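Local atomic coordinates of sulfotransferase (Mycobacterium tuberculosis, PDB entry 2ZQ5), a protein that probably transfers a sulfuryl group from the donor PAPS to an acceptor molecule, as sulfotransferases do. Residues Lys306-His318 against Leu325-Leu337. Sequence-based numbering, arbitrary orientation.
Sequences KYDSAQFYDVDYH and LGTVADIYRHFGL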
ATOM      1  N   LYS A 306       6.055 -20.500  10.273  1.00 12.05           N
ATOM      2  CA  LYS A 306       7.343 -21.070   9.879  1.00 13.49           C
ATOM      3  C   LYS A 306       8.555 -20.187  10.152  1.00 12.90           C
ATOM      4  O   LYS A 306       9.690 -20.617   9.949  1.00 13.37           O
ATOM      5  CB  LYS A 306       7.337 -21.422   8.390  1.00 15.59           C
ATOM      6  CG  LYS A 306       7.586 -20.231   7.483  1.00 17.52           C
ATOM      7  CD  LYS A 306       7.736 -20.643   6.029  1.00 17.95           C
ATOM      8  CE  LYS A 306       6.430 -21.173   5.476  1.00 16.94           C
ATOM      9  NZ  LYS A 306       5.368 -20.141   5.578  1.00 14.39           N
ATOM     10  N   TYR A 307       8.326 -18.962  10.608  1.00 10.50           N
ATOM     11  CA  TYR A 307       9.432 -18.046  10.860  1.00 10.28           C
ATOM     12  C   TYR A 307       9.724 -17.837  12.338  1.00 10.09           C
ATOM     13  O   TYR A 307       8.939 -18.221  13.200  1.00 11.91           O
ATOM     14  CB  TYR A 307       9.150 -16.704  10.178  1.00  9.38           C
ATOM     15  CG  TYR A 307       8.975 -16.850   8.685  1.00  7.82           C
ATOM     16  CD1 TYR A 307      10.061 -17.156   7.867  1.00  7.30           C
ATOM     17  CD2 TYR A 307       7.713 -16.759   8.097  1.00  7.50           C
ATOM     18  CE1 TYR A 307       9.899 -17.376   6.505  1.00  7.44           C
ATOM     19  CE2 TYR A 307       7.538 -16.978   6.731  1.00  7.37           C
ATOM     20  CZ  TYR A 307       8.636 -17.291   5.942  1.00  7.24           C
ATOM     21  OH  TYR A 307       8.474 -17.557   4.601  1.00  9.50           O
ATOM     22  N   ASP A 308      10.869 -17.225  12.614  1.00 10.38           N
ATOM     23  CA  ASP A 308      11.306 -16.946  13.978  1.00  9.48           C
ATOM     24  C   ASP A 308      10.395 -15.893  14.600  1.00  9.95           C
ATOM     25  O   ASP A 308      10.319 -14.768  14.105  1.00  8.48           O
ATOM     26  CB  ASP A 308      12.743 -16.426  13.949  1.00  8.63           C
ATOM     27  CG  ASP A 308      13.348 -16.285  15.327  1.00  8.20           C
ATOM     28  OD1 ASP A 308      12.600 -16.297  16.328  1.00  9.11           O
ATOM     29  OD2 ASP A 308      14.585 -16.148  15.396  1.00 10.37           O
ATOM     30  N   SER A 309       9.716 -16.252  15.685  1.00 10.68           N
ATOM     31  CA  SER A 309       8.811 -15.326  16.356  1.00 10.11           C
ATOM     32  C   SER A 309       9.512 -14.071  16.879  1.00  9.92           C
ATOM     33  O   SER A 309       8.868 -13.063  17.149  1.00 11.48           O
ATOM     34  CB  SER A 309       8.076 -16.034  17.500  1.00 12.61           C
ATOM     35  OG  SER A 309       8.985 -16.623  18.412  1.00 16.53           O
ATOM     36  N   ALA A 310      10.833 -14.133  17.014  1.00  8.73           N
ATOM     37  CA  ALA A 310      11.596 -12.983  17.489  1.00  9.23           C
ATOM     38  C   ALA A 310      11.478 -11.820  16.500  1.00  9.85           C
ATOM     39  O   ALA A 310      11.721 -10.664  16.848  1.00 11.49           O
ATOM     40  CB  ALA A 310      13.061 -13.367  17.667  1.00  9.88           C
ATOM     41  N   GLN A 311      11.099 -12.132  15.265  1.00  7.91           N
ATOM     42  CA  GLN A 311      10.967 -11.111  14.231  1.00  7.75           C
ATOM     43  C   GLN A 311       9.550 -10.578  14.065  1.00  8.40           C
ATOM     44  O   GLN A 311       9.270  -9.849  13.115  1.00  8.85           O
ATOM     45  CB  GLN A 311      11.459 -11.659  12.892  1.00  6.19           C
ATOM     46  CG  GLN A 311      12.959 -11.913  12.854  1.00  8.20           C
ATOM     47  CD  GLN A 311      13.427 -12.529  11.549  1.00  8.46           C
ATOM     48  OE1 GLN A 311      13.336 -11.913  10.481  1.00  9.26           O
ATOM     49  NE2 GLN A 311      13.929 -13.753  11.624  1.00  7.61           N
ATOM     50  N   PHE A 312       8.662 -10.927  14.990  1.00  7.36           N
ATOM     51  CA  PHE A 312       7.270 -10.486  14.914  1.00  8.26           C
ATOM     52  C   PHE A 312       6.789  -9.858  16.209  1.00  9.87           C
ATOM     53  O   PHE A 312       7.227 -10.237  17.298  1.00 10.53           O
ATOM     54  CB  PHE A 312       6.362 -11.671  14.570  1.00  8.47           C
ATOM     55  CG  PHE A 312       6.580 -12.220  13.196  1.00  7.97           C
ATOM     56  CD1 PHE A 312       5.769 -11.825  12.135  1.00  7.69           C
ATOM     57  CD2 PHE A 312       7.625 -13.102  12.950  1.00  9.34           C
ATOM     58  CE1 PHE A 312       6.000 -12.302  10.848  1.00  8.54           C
ATOM     59  CE2 PHE A 312       7.864 -13.583  11.668  1.00  7.89           C
ATOM     60  CZ  PHE A 312       7.051 -13.183  10.612  1.00  9.89           C
ATOM     61  N   TYR A 313       5.880  -8.898  16.081  1.00  8.65           N
ATOM     62  CA  TYR A 313       5.310  -8.216  17.236  1.00  8.90           C
ATOM     63  C   TYR A 313       3.850  -7.905  16.939  1.00  9.63           C
ATOM     64  O   TYR A 313       3.520  -7.445  15.845  1.00  9.14           O
ATOM     65  CB  TYR A 313       6.057  -6.908  17.517  1.00 11.02           C
ATOM     66  CG  TYR A 313       5.681  -6.255  18.833  1.00 13.32           C
ATOM     67  CD1 TYR A 313       6.424  -6.491  19.988  1.00 15.78           C
ATOM     68  CD2 TYR A 313       4.569  -5.421  18.926  1.00 13.42           C
ATOM     69  CE1 TYR A 313       6.067  -5.911  21.204  1.00 16.98           C
ATOM     70  CE2 TYR A 313       4.201  -4.839  20.138  1.00 14.91           C
ATOM     71  CZ  TYR A 313       4.955  -5.087  21.269  1.00 15.61           C
ATOM     72  OH  TYR A 313       4.592  -4.507  22.465  1.00 19.59           O
ATOM     73  N   ASP A 314       2.980  -8.168  17.909  1.00  9.49           N
ATOM     74  CA  ASP A 314       1.553  -7.901  17.764  1.00 10.55           C
ATOM     75  C   ASP A 314       1.164  -6.705  18.614  1.00 10.93           C
ATOM     76  O   ASP A 314       1.458  -6.664  19.811  1.00 12.41           O
ATOM     77  CB  ASP A 314       0.734  -9.115  18.200  1.00 11.09           C
ATOM     78  CG  ASP A 314       0.959 -10.315  17.313  1.00 12.29           C
ATOM     79  OD1 ASP A 314       0.555 -10.266  16.130  1.00 10.99           O
ATOM     80  OD2 ASP A 314       1.545 -11.305  17.795  1.00 15.92           O
ATOM     81  N   VAL A 315       0.503  -5.735  17.994  1.00 11.32           N
ATOM     82  CA  VAL A 315       0.065  -4.534  18.690  1.00 12.55           C
ATOM     83  C   VAL A 315      -1.454  -4.470  18.726  1.00 14.66           C
ATOM     84  O   VAL A 315      -2.110  -4.632  17.699  1.00 12.92           O
ATOM     85  CB  VAL A 315       0.573  -3.255  17.986  1.00 14.33           C
ATOM     86  CG1 VAL A 315      -0.018  -2.022  18.657  1.00 15.94           C
ATOM     87  CG2 VAL A 315       2.087  -3.203  18.023  1.00 17.77           C
ATOM     88  N   ASP A 316      -2.014  -4.238  19.908  1.00 18.64           N
ATOM     89  CA  ASP A 316      -3.461  -4.127  20.041  1.00 22.89           C
ATOM     90  C   ASP A 316      -3.841  -2.660  19.918  1.00 24.46           C
ATOM     91  O   ASP A 316      -3.210  -1.794  20.525  1.00 24.48           O
ATOM     92  CB  ASP A 316      -3.928  -4.674  21.391  1.00 26.60           C
ATOM     93  CG  ASP A 316      -3.865  -6.185  21.459  1.00 29.54           C
ATOM     94  OD1 ASP A 316      -4.491  -6.847  20.603  1.00 32.12           O
ATOM     95  OD2 ASP A 316      -3.193  -6.712  22.371  1.00 34.39           O
ATOM     96  N   TYR A 317      -4.868  -2.384  19.121  1.00 25.17           N
ATOM     97  CA  TYR A 317      -5.326  -1.018  18.911  1.00 26.26           C
ATOM     98  C   TYR A 317      -5.568  -0.299  20.236  1.00 27.23           C
ATOM     99  O   TYR A 317      -5.198   0.864  20.387  1.00 29.12           O
ATOM    100  CB  TYR A 317      -6.618  -1.011  18.088  1.00 25.90           C
ATOM    101  CG  TYR A 317      -7.067   0.373  17.669  1.00 26.83           C
ATOM    102  CD1 TYR A 317      -6.350   1.102  16.722  1.00 26.95           C
ATOM    103  CD2 TYR A 317      -8.207   0.954  18.222  1.00 27.55           C
ATOM    104  CE1 TYR A 317      -6.755   2.378  16.333  1.00 27.92           C
ATOM    105  CE2 TYR A 317      -8.622   2.230  17.841  1.00 27.36           C
ATOM    106  CZ  TYR A 317      -7.894   2.934  16.897  1.00 27.57           C
ATOM    107  OH  TYR A 317      -8.305   4.190  16.512  1.00 29.31           O
ATOM    108  N   HIS A 318      -6.183  -0.993  21.190  1.00 28.56           N
ATOM    109  CA  HIS A 318      -6.478  -0.395  22.486  1.00 30.14           C
ATOM    110  C   HIS A 318      -5.234  -0.106  23.324  1.00 30.06           C
ATOM    111  O   HIS A 318      -5.209   0.866  24.080  1.00 29.87           O
ATOM    112  CB  HIS A 318      -7.459  -1.272  23.276  1.00 31.91           C
ATOM    113  CG  HIS A 318      -6.974  -2.666  23.526  1.00 35.69           C
ATOM    114  ND1 HIS A 318      -5.850  -2.943  24.273  1.00 37.97           N
ATOM    115  CD2 HIS A 318      -7.479  -3.866  23.150  1.00 37.59           C
ATOM    116  CE1 HIS A 318      -5.684  -4.251  24.348  1.00 38.96           C
ATOM    117  NE2 HIS A 318      -6.659  -4.834  23.675  1.00 38.66           N
ATOM    118  N   LEU A 325       3.769   6.227  22.637  1.00 22.07           N
ATOM    119  CA  LEU A 325       5.193   6.132  22.938  1.00 21.13           C
ATOM    120  C   LEU A 325       5.567   4.879  23.723  1.00 20.56           C
ATOM    121  O   LEU A 325       6.628   4.298  23.500  1.00 19.45           O
ATOM    122  CB  LEU A 325       5.659   7.379  23.695  1.00 22.58           C
ATOM    123  CG  LEU A 325       5.946   8.626  22.852  1.00 24.54           C
ATOM    124  CD1 LEU A 325       7.144   8.360  21.952  1.00 26.24           C
ATOM    125  CD2 LEU A 325       4.724   9.001  22.027  1.00 24.98           C
ATOM    126  N   GLY A 326       4.703   4.464  24.642  1.00 20.01           N
ATOM    127  CA  GLY A 326       4.985   3.272  25.421  1.00 19.40           C
ATOM    128  C   GLY A 326       4.959   2.036  24.541  1.00 18.61           C
ATOM    129  O   GLY A 326       5.769   1.121  24.705  1.00 19.45           O
ATOM    130  N   THR A 327       4.016   2.010  23.605  1.00 18.01           N
ATOM    131  CA  THR A 327       3.888   0.887  22.685  1.00 17.88           C
ATOM    132  C   THR A 327       5.118   0.820  21.787  1.00 15.97           C
ATOM    133  O   THR A 327       5.697  -0.247  21.595  1.00 15.52           O
ATOM    134  CB  THR A 327       2.633   1.036  21.807  1.00 17.95           C
ATOM    135  OG1 THR A 327       1.470   1.068  22.643  1.00 20.24           O
ATOM    136  CG2 THR A 327       2.519  -0.132  20.836  1.00 17.05           C
ATOM    137  N   VAL A 328       5.510   1.967  21.242  1.00 16.18           N
ATOM    138  CA  VAL A 328       6.680   2.040  20.375  1.00 16.33           C
ATOM    139  C   VAL A 328       7.930   1.630  21.147  1.00 15.87           C
ATOM    140  O   VAL A 328       8.798   0.937  20.618  1.00 16.36           O
ATOM    141  CB  VAL A 328       6.881   3.467  19.825  1.00 16.66           C
ATOM    142  CG1 VAL A 328       8.198   3.554  19.061  1.00 17.58           C
ATOM    143  CG2 VAL A 328       5.721   3.836  18.918  1.00 18.75           C
ATOM    144  N   ALA A 329       8.016   2.060  22.401  1.00 17.32           N
ATOM    145  CA  ALA A 329       9.163   1.723  23.232  1.00 17.33           C
ATOM    146  C   ALA A 329       9.261   0.213  23.405  1.00 16.22           C
ATOM    147  O   ALA A 329      10.357  -0.344  23.420  1.00 17.07           O
ATOM    148  CB  ALA A 329       9.047   2.400  24.594  1.00 16.61           C
ATOM    149  N   ASP A 330       8.114  -0.450  23.527  1.00 17.11           N
ATOM    150  CA  ASP A 330       8.107  -1.895  23.702  1.00 16.66           C
ATOM    151  C   ASP A 330       8.467  -2.604  22.398  1.00 14.88           C
ATOM    152  O   ASP A 330       9.061  -3.679  22.414  1.00 14.46           O
ATOM    153  CB  ASP A 330       6.743  -2.374  24.203  1.00 19.12           C
ATOM    154  CG  ASP A 330       6.816  -3.741  24.857  1.00 21.24           C
ATOM    155  OD1 ASP A 330       7.565  -3.882  25.846  1.00 23.32           O
ATOM    156  OD2 ASP A 330       6.132  -4.674  24.388  1.00 22.15           O
ATOM    157  N   ILE A 331       8.101  -2.002  21.271  1.00 13.86           N
ATOM    158  CA  ILE A 331       8.425  -2.577  19.970  1.00 13.44           C
ATOM    159  C   ILE A 331       9.943  -2.549  19.800  1.00 12.23           C
ATOM    160  O   ILE A 331      10.550  -3.538  19.386  1.00 11.74           O
ATOM    161  CB  ILE A 331       7.754  -1.784  18.828  1.00 11.58           C
ATOM    162  CG1 ILE A 331       6.243  -2.035  18.853  1.00 12.64           C
ATOM    163  CG2 ILE A 331       8.342  -2.193  17.479  1.00 12.91           C
ATOM    164  CD1 ILE A 331       5.459  -1.179  17.885  1.00 11.68           C
ATOM    165  N   TYR A 332      10.555  -1.414  20.127  1.00 13.31           N
ATOM    166  CA  TYR A 332      12.005  -1.288  20.030  1.00 13.36           C
ATOM    167  C   TYR A 332      12.678  -2.292  20.964  1.00 14.08           C
ATOM    168  O   TYR A 332      13.644  -2.953  20.588  1.00 13.78           O
ATOM    169  CB  TYR A 332      12.454   0.127  20.400  1.00 13.48           C
ATOM    170  CG  TYR A 332      12.428   1.122  19.257  1.00 12.97           C
ATOM    171  CD1 TYR A 332      11.235   1.456  18.617  1.00 13.43           C
ATOM    172  CD2 TYR A 332      13.600   1.748  18.832  1.00 12.47           C
ATOM    173  CE1 TYR A 332      11.210   2.395  17.586  1.00 12.94           C
ATOM    174  CE2 TYR A 332      13.587   2.684  17.804  1.00 12.84           C
ATOM    175  CZ  TYR A 332      12.388   3.006  17.186  1.00 12.83           C
ATOM    176  OH  TYR A 332      12.365   3.949  16.185  1.00 13.33           O
ATOM    177  N   ARG A 333      12.156  -2.402  22.182  1.00 15.58           N
ATOM    178  CA  ARG A 333      12.705  -3.329  23.165  1.00 16.55           C
ATOM    179  C   ARG A 333      12.658  -4.756  22.632  1.00 15.25           C
ATOM    180  O   ARG A 333      13.653  -5.478  22.667  1.00 16.45           O
ATOM    181  CB  ARG A 333      11.907  -3.255  24.470  1.00 18.39           C
ATOM    182  CG  ARG A 333      12.391  -4.223  25.545  1.00 20.84           C
ATOM    183  CD  ARG A 333      11.350  -4.402  26.644  1.00 23.71           C
ATOM    184  NE  ARG A 333      10.104  -4.958  26.119  1.00 26.74           N
ATOM    185  CZ  ARG A 333       9.993  -6.163  25.566  1.00 26.72           C
ATOM    186  NH1 ARG A 333      11.054  -6.951  25.464  1.00 27.76           N
ATOM    187  NH2 ARG A 333       8.820  -6.576  25.104  1.00 29.43           N
ATOM    188  N   HIS A 334      11.489  -5.153  22.137  1.00 15.47           N
ATOM    189  CA  HIS A 334      11.292  -6.492  21.600  1.00 14.72           C
ATOM    190  C   HIS A 334      12.302  -6.837  20.505  1.00 13.85           C
ATOM    191  O   HIS A 334      12.864  -7.932  20.493  1.00 15.35           O
ATOM    192  CB  HIS A 334       9.875  -6.627  21.039  1.00 15.38           C
ATOM    193  CG  HIS A 334       9.559  -7.992  20.514  1.00 16.12           C
ATOM    194  ND1 HIS A 334       9.425  -9.093  21.333  1.00 16.87           N
ATOM    195  CD2 HIS A 334       9.359  -8.437  19.251  1.00 16.53           C
ATOM    196  CE1 HIS A 334       9.154 -10.155  20.598  1.00 16.77           C
ATOM    197  NE2 HIS A 334       9.110  -9.786  19.330  1.00 18.14           N
ATOM    198  N   PHE A 335      12.528  -5.902  19.587  1.00 12.97           N
ATOM    199  CA  PHE A 335      13.455  -6.133  18.486  1.00 13.41           C
ATOM    200  C   PHE A 335      14.909  -5.804  18.819  1.00 14.37           C
ATOM    201  O   PHE A 335      15.783  -5.893  17.956  1.00 15.84           O
ATOM    202  CB  PHE A 335      13.016  -5.335  17.252  1.00 11.74           C
ATOM    203  CG  PHE A 335      11.703  -5.787  16.664  1.00 10.98           C
ATOM    204  CD1 PHE A 335      11.444  -7.138  16.447  1.00 11.43           C
ATOM    205  CD2 PHE A 335      10.746  -4.857  16.283  1.00  9.88           C
ATOM    206  CE1 PHE A 335      10.247  -7.550  15.852  1.00 11.26           C
ATOM    207  CE2 PHE A 335       9.545  -5.257  15.685  1.00 10.28           C
ATOM    208  CZ  PHE A 335       9.298  -6.606  15.471  1.00 10.07           C
ATOM    209  N   GLY A 336      15.166  -5.426  20.068  1.00 16.35           N
ATOM    210  CA  GLY A 336      16.524  -5.102  20.476  1.00 17.94           C
ATOM    211  C   GLY A 336      17.059  -3.824  19.860  1.00 19.00           C
ATOM    212  O   GLY A 336      18.258  -3.708  19.596  1.00 19.89           O
ATOM    213  N   LEU A 337      16.172  -2.860  19.638  1.00 17.95           N
ATOM    214  CA  LEU A 337      16.554  -1.582  19.051  1.00 18.38           C
ATOM    215  C   LEU A 337      16.620  -0.491  20.114  1.00 18.34           C
ATOM    216  O   LEU A 337      15.842  -0.491  21.068  1.00 18.64           O
ATOM    217  CB  LEU A 337      15.548  -1.173  17.972  1.00 18.09           C
ATOM    218  CG  LEU A 337      15.250  -2.186  16.864  1.00 18.88           C
ATOM    219  CD1 LEU A 337      14.233  -1.589  15.903  1.00 19.01           C
ATOM    220  CD2 LEU A 337      16.530  -2.554  16.124  1.00 18.38           C
TER
HETATM  221  O   HOH W   1      12.188 -10.407  19.685  1.00 24.55           O
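In the parallel sheet of this sulfotransferase fold, strand 312-316 lies at one edge, hydrogen-bonded to strand 250-255, and helix 324-334 runs back nearly antiparallel over one of its sides; for residues 325-334 of that helix the two directions differ by 164° and the axes come within 9.4 Å. Tyr313 makes the largest single contribution. Its CG stands anti to the backbone N (chi1 -170°), which carries the ring toward the helix, with Ile331 over one face and His334 and Asp330 at its edge. CG1 of Ile331 makes a CH-pi contact 3.9 Å from the Tyr313 ring centroid, while CD1 of the same residue reaches on to CG2 of Val315. Beyond the ring, Tyr313 OH donates a very short hydrogen bond, 2.5 Å, to Asp330 OD2, with the carboxylate plane turned 69° from the ring. The other oxygen, Asp330 OD1, is gripped side-on by NE and NH2 of Arg333, both from the same face of the carboxylate, so each oxygen has its own main partner and the group's rotation is restrained.

Toward the start of the strand, Phe335 turns the edge of its ring to the backbone of Ala310 through Phe312, and its CZ touches Tyr313 CB at 3.8 Å. At the far end, Thr327 lays CG2 against Val315 CG1, its hydroxyl bonded instead to Asp323 O. A water links Ala310 O to His334 O and rests over one face of the imidazole. The edge of Tyr313 meets the His334 ring in an offset edge-to-face pair, Tyr313 CD1 3.5 Å from His334 CG, and His334 NE2 gives Phe312 O a weak, bent hydrogen bond of 2.8 Å.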